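Local coordinates for 5-formyl-3-hydroxy-2-methylpyridine 4-carboxylate 5-dehydrogenase (Mesorhizobium japonicum MAFF 303099, PDB 4OM8), which oxidises the vitamin B6 breakdown product 5-formyl-3-hydroxy-2-methylpyridine-4-carboxylate with NAD(+), and can also reduce it with NADH to 4-pyridoxic acid, at residues M136-P141 / P146-I151. Sequence-based numbering, arbitrary orientation.
Sequences MHWSNP and PMIEVI. With NAD (nicotinamide-adenine-dinucleotide), chain C.
A first torsion of 179° swings the His137 ring away from its own amide nitrogen, while Glu149 (chi1 -65°) keeps CG beside its amide nitrogen, and imidazole and carboxylate run side by side off one face of the sheet. His137 ND1 donates to Glu149 OE1 at 2.7 Å, the oxygen lying 23° out of the ring plane; the other carboxylate oxygen, OE2, takes the amides of Val186 and Glu187. The imidazole is bonded at both nitrogens, NE2 meeting Ser116 OG; NE2 of His137 also lies 3.7 Å from C5N of the nicotinamide, consistent with the importance inferred for His137 in catalysis. A phenylalanine here would probably leave Glu149 OE1 without its donor and Ser116 without its ring partner. Backbone bonds in both directions make His137 and Glu149 a hydrogen-bonded antiparallel pair. On the opposite face, CD1 of Ile148 sits 3.4 Å from the centroid of the Trp138 six-membered ring, a CH-pi contact almost on the ring normal. One water bridges His137 O, Ser139 OG and Met147 O; Ser139 OG also bonds to Glu187. This hairpin of strands 133-137 and 147-151 lies in the Rossmann-type sheet between strands 110-113 and 174-178, with helix 158-170 packed on Met136 and Ile148 and helix 187-203 against His137.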
ATOM      1  N   MET A 136     -11.734   7.856  17.747  1.00  9.46           N
ATOM      2  CA  MET A 136     -10.371   7.376  17.943  1.00  8.88           C
ATOM      3  C   MET A 136     -10.311   6.038  17.227  1.00 10.43           C
ATOM      4  O   MET A 136     -10.667   4.999  17.788  1.00 10.33           O
ATOM      5  CB  MET A 136     -10.035   7.237  19.430  1.00 10.49           C
ATOM      6  CG  MET A 136      -8.600   6.858  19.726  1.00 10.41           C
ATOM      7  SD  MET A 136      -8.452   6.400  21.466  1.00 11.06           S
ATOM      8  CE  MET A 136      -6.664   6.422  21.664  1.00 10.91           C
ATOM      9  N   HIS A 137      -9.889   6.077  15.966  1.00  9.80           N
ATOM     10  CA  HIS A 137     -10.064   4.940  15.085  1.00 10.86           C
ATOM     11  C   HIS A 137      -8.756   4.176  14.927  1.00 11.11           C
ATOM     12  O   HIS A 137      -7.835   4.629  14.256  1.00 11.22           O
ATOM     13  CB  HIS A 137     -10.589   5.411  13.731  1.00 12.67           C
ATOM     14  CG  HIS A 137     -10.768   4.308  12.743  1.00 10.81           C
ATOM     15  ND1 HIS A 137     -10.031   4.234  11.584  1.00 13.86           N
ATOM     16  CD2 HIS A 137     -11.592   3.232  12.742  1.00 11.80           C
ATOM     17  CE1 HIS A 137     -10.396   3.162  10.904  1.00 13.95           C
ATOM     18  NE2 HIS A 137     -11.347   2.539  11.580  1.00 12.04           N
ATOM     19  N   TRP A 138      -8.691   3.030  15.592  1.00 10.28           N
ATOM     20  CA  TRP A 138      -7.541   2.147  15.543  1.00 10.29           C
ATOM     21  C   TRP A 138      -7.601   1.269  14.307  1.00 12.02           C
ATOM     22  O   TRP A 138      -8.607   1.252  13.595  1.00 13.34           O
ATOM     23  CB  TRP A 138      -7.499   1.271  16.790  1.00 10.26           C
ATOM     24  CG  TRP A 138      -7.355   2.005  18.097  1.00 10.24           C
ATOM     25  CD1 TRP A 138      -8.236   2.900  18.658  1.00 10.97           C
ATOM     26  CD2 TRP A 138      -6.281   1.862  19.026  1.00  9.99           C
ATOM     27  NE1 TRP A 138      -7.758   3.333  19.879  1.00 10.82           N
ATOM     28  CE2 TRP A 138      -6.557   2.712  20.124  1.00 10.65           C
ATOM     29  CE3 TRP A 138      -5.104   1.102  19.035  1.00 11.38           C
ATOM     30  CZ2 TRP A 138      -5.701   2.813  21.219  1.00 11.28           C
ATOM     31  CZ3 TRP A 138      -4.246   1.213  20.121  1.00 10.37           C
ATOM     32  CH2 TRP A 138      -4.552   2.059  21.200  1.00 11.61           C
ATOM     33  N   SER A 139      -6.521   0.540  14.052  1.00  7.83           N
ATOM     34  CA  SER A 139      -6.483  -0.410  12.940  1.00 10.58           C
ATOM     35  C   SER A 139      -6.133  -1.813  13.429  1.00 10.50           C
ATOM     36  O   SER A 139      -5.473  -1.971  14.452  1.00 11.94           O
ATOM     37  CB  SER A 139      -5.474   0.044  11.876  1.00 13.14           C
ATOM     38  OG  SER A 139      -5.904   1.232  11.217  1.00 13.66           O
ATOM     39  N   ASN A 140      -6.585  -2.832  12.701  1.00 11.10           N
ATOM     40  CA  ASN A 140      -6.351  -4.215  13.108  1.00 12.12           C
ATOM     41  C   ASN A 140      -5.027  -4.732  12.561  1.00 11.30           C
ATOM     42  O   ASN A 140      -4.785  -4.613  11.368  1.00 12.30           O
ATOM     43  CB  ASN A 140      -7.502  -5.091  12.618  1.00 13.11           C
ATOM     44  CG  ASN A 140      -7.389  -6.524  13.092  1.00 13.34           C
ATOM     45  OD1 ASN A 140      -7.002  -6.791  14.228  1.00 17.54           O
ATOM     46  ND2 ASN A 140      -7.763  -7.459  12.225  1.00 23.84           N
ATOM     47  N   PRO A 141      -4.159  -5.293  13.425  1.00 10.56           N
ATOM     48  CA  PRO A 141      -4.279  -5.500  14.874  1.00 10.35           C
ATOM     49  C   PRO A 141      -3.890  -4.251  15.651  1.00 10.08           C
ATOM     50  O   PRO A 141      -2.885  -3.618  15.349  1.00 10.80           O
ATOM     51  CB  PRO A 141      -3.295  -6.661  15.151  1.00 11.84           C
ATOM     52  CG  PRO A 141      -2.904  -7.190  13.768  1.00 11.57           C
ATOM     53  CD  PRO A 141      -2.976  -5.983  12.888  1.00 12.34           C
ATOM     54  N   PRO A 146       0.661   1.093  14.251  1.00  8.46           N
ATOM     55  CA  PRO A 146       0.968   2.168  15.209  1.00  9.72           C
ATOM     56  C   PRO A 146       0.219   3.480  14.992  1.00 10.37           C
ATOM     57  O   PRO A 146       0.379   4.427  15.768  1.00 12.76           O
ATOM     58  CB  PRO A 146       2.467   2.380  15.016  1.00 10.99           C
ATOM     59  CG  PRO A 146       2.682   2.078  13.553  1.00  9.87           C
ATOM     60  CD  PRO A 146       1.715   0.938  13.229  1.00 10.68           C
ATOM     61  N   MET A 147      -0.590   3.523  13.945  1.00 10.26           N
ATOM     62  CA  MET A 147      -1.276   4.739  13.542  1.00 10.75           C
ATOM     63  C   MET A 147      -2.731   4.711  13.975  1.00 10.90           C
ATOM     64  O   MET A 147      -3.423   3.711  13.779  1.00  9.98           O
ATOM     65  CB  MET A 147      -1.157   4.896  12.021  1.00 11.63           C
ATOM     66  CG  MET A 147      -1.781   6.166  11.431  1.00 10.75           C
ATOM     67  SD  MET A 147      -3.571   6.104  11.202  1.00 11.14           S
ATOM     68  CE  MET A 147      -3.807   4.668  10.152  1.00 11.41           C
ATOM     69  N   ILE A 148      -3.181   5.815  14.567  1.00  9.27           N
ATOM     70  CA  ILE A 148      -4.558   5.990  15.013  1.00  8.00           C
ATOM     71  C   ILE A 148      -5.110   7.295  14.480  1.00  8.84           C
ATOM     72  O   ILE A 148      -4.451   8.329  14.585  1.00 10.92           O
ATOM     73  CB  ILE A 148      -4.638   5.989  16.565  1.00  8.17           C
ATOM     74  CG1 ILE A 148      -4.137   4.654  17.122  1.00  9.81           C
ATOM     75  CG2 ILE A 148      -6.059   6.238  17.031  1.00 10.58           C
ATOM     76  CD1 ILE A 148      -3.901   4.667  18.636  1.00 12.01           C
ATOM     77  N   GLU A 149      -6.312   7.240  13.902  1.00  7.86           N
ATOM     78  CA  GLU A 149      -6.993   8.449  13.438  1.00  9.07           C
ATOM     79  C   GLU A 149      -7.783   9.103  14.567  1.00  9.21           C
ATOM     80  O   GLU A 149      -8.478   8.415  15.315  1.00 10.38           O
ATOM     81  CB  GLU A 149      -7.942   8.130  12.285  1.00  9.72           C
ATOM     82  CG  GLU A 149      -7.245   7.640  11.009  1.00  8.74           C
ATOM     83  CD  GLU A 149      -8.251   7.274   9.954  1.00 10.04           C
ATOM     84  OE1 GLU A 149      -9.008   6.308  10.178  1.00 11.49           O
ATOM     85  OE2 GLU A 149      -8.283   7.961   8.915  1.00  9.55           O
ATOM     86  N   VAL A 150      -7.690  10.424  14.670  1.00  8.72           N
ATOM     87  CA  VAL A 150      -8.458  11.189  15.653  1.00 11.21           C
ATOM     88  C   VAL A 150      -9.423  12.093  14.891  1.00  8.54           C
ATOM     89  O   VAL A 150      -8.979  12.920  14.083  1.00 11.28           O
ATOM     90  CB  VAL A 150      -7.535  12.022  16.554  1.00  9.21           C
ATOM     91  CG1 VAL A 150      -8.354  12.699  17.641  1.00 11.02           C
ATOM     92  CG2 VAL A 150      -6.461  11.131  17.188  1.00 11.29           C
ATOM     93  N   ILE A 151     -10.726  11.916  15.106  1.00  9.30           N
ATOM     94  CA  ILE A 151     -11.727  12.600  14.286  1.00 10.50           C
ATOM     95  C   ILE A 151     -12.776  13.366  15.073  1.00 11.13           C
ATOM     96  O   ILE A 151     -13.623  12.778  15.738  1.00 10.54           O
ATOM     97  CB  ILE A 151     -12.481  11.613  13.372  1.00 10.35           C
ATOM     98  CG1 ILE A 151     -11.510  10.626  12.709  1.00  9.38           C
ATOM     99  CG2 ILE A 151     -13.300  12.374  12.328  1.00 13.47           C
ATOM    100  CD1 ILE A 151     -11.483   9.231  13.351  1.00  9.84           C
TER
HETATM  101  PA  NAD C 402     -16.355  -7.453  17.174  0.74 14.21           P
HETATM  102  O1A NAD C 402     -17.708  -7.862  16.619  0.74 16.80           O
HETATM  103  O2A NAD C 402     -15.146  -8.359  16.998  0.74 12.72           O
HETATM  104  O5B NAD C 402     -16.540  -7.174  18.748  0.74 16.41           O
HETATM  105  C5B NAD C 402     -17.654  -6.446  19.266  0.74 13.93           C
HETATM  106  C4B NAD C 402     -17.763  -6.766  20.750  0.74 13.34           C
HETATM  107  O4B NAD C 402     -18.713  -5.889  21.357  0.74 15.33           O
HETATM  108  C3B NAD C 402     -18.250  -8.197  20.973  0.74 13.40           C
HETATM  109  O3B NAD C 402     -17.326  -8.911  21.804  0.74 14.85           O
HETATM  110  C2B NAD C 402     -19.606  -8.017  21.644  0.74 16.35           C
HETATM  111  O2B NAD C 402     -19.946  -9.045  22.587  0.74 14.01           O
HETATM  112  C1B NAD C 402     -19.434  -6.672  22.321  0.74 16.90           C
HETATM  113  N9A NAD C 402     -20.675  -5.961  22.673  0.74 15.61           N
HETATM  114  C8A NAD C 402     -21.841  -5.943  22.006  0.74 15.88           C
HETATM  115  N7A NAD C 402     -22.741  -5.148  22.636  0.74 16.06           N
HETATM  116  C5A NAD C 402     -22.143  -4.640  23.727  0.74 14.95           C
HETATM  117  C6A NAD C 402     -22.516  -3.736  24.829  0.74 15.32           C
HETATM  118  N6A NAD C 402     -23.753  -3.186  24.901  0.74 18.27           N
HETATM  119  N1A NAD C 402     -21.581  -3.475  25.768  0.74 16.13           N
HETATM  120  C2A NAD C 402     -20.350  -4.012  25.719  0.74 16.15           C
HETATM  121  N3A NAD C 402     -19.943  -4.843  24.746  0.74 14.11           N
HETATM  122  C4A NAD C 402     -20.785  -5.186  23.747  0.74 13.08           C
HETATM  123  O3  NAD C 402     -16.077  -5.957  16.641  0.74 13.31           O
HETATM  124  PN  NAD C 402     -14.645  -5.299  16.318  0.74 14.51           P
HETATM  125  O1N NAD C 402     -14.143  -5.815  14.982  0.74 16.11           O
HETATM  126  O2N NAD C 402     -13.717  -5.360  17.510  0.74 12.97           O
HETATM  127  O5D NAD C 402     -15.057  -3.766  16.097  0.74 13.40           O
HETATM  128  C5D NAD C 402     -15.582  -2.964  17.163  0.74 12.98           C
HETATM  129  C4D NAD C 402     -15.706  -1.536  16.646  0.74 11.07           C
HETATM  130  O4D NAD C 402     -14.428  -1.143  16.155  0.74 13.77           O
HETATM  131  C3D NAD C 402     -16.662  -1.417  15.470  0.74 12.55           C
HETATM  132  O3D NAD C 402     -17.220  -0.101  15.513  0.74 13.17           O
HETATM  133  C2D NAD C 402     -15.763  -1.515  14.252  0.74 12.44           C
HETATM  134  O2D NAD C 402     -16.293  -0.801  13.130  0.74 12.12           O
HETATM  135  C1D NAD C 402     -14.498  -0.842  14.755  0.74 12.46           C
HETATM  136  N1N NAD C 402     -13.256  -1.276  14.093  0.74 13.62           N
HETATM  137  C2N NAD C 402     -13.081  -2.530  13.629  0.74 14.64           C
HETATM  138  C3N NAD C 402     -11.870  -2.888  13.029  0.74 13.56           C
HETATM  139  C7N NAD C 402     -11.620  -4.258  12.456  0.74 19.73           C
HETATM  140  O7N NAD C 402     -12.192  -5.250  12.882  0.74 18.88           O
HETATM  141  N7N NAD C 402     -10.758  -4.338  11.443  0.74 12.90           N
HETATM  142  C4N NAD C 402     -10.851  -1.948  12.922  0.74 16.05           C
HETATM  143  C5N NAD C 402     -11.059  -0.671  13.422  0.74 13.97           C
HETATM  144  C6N NAD C 402     -12.276  -0.366  14.014  0.74 12.66           C
HETATM  145  O   HOH W   1      -5.957   3.489  12.526  1.00 10.64           O
HETATM  146  O   HOH W   2      -3.954   1.287  15.251  1.00 10.70           O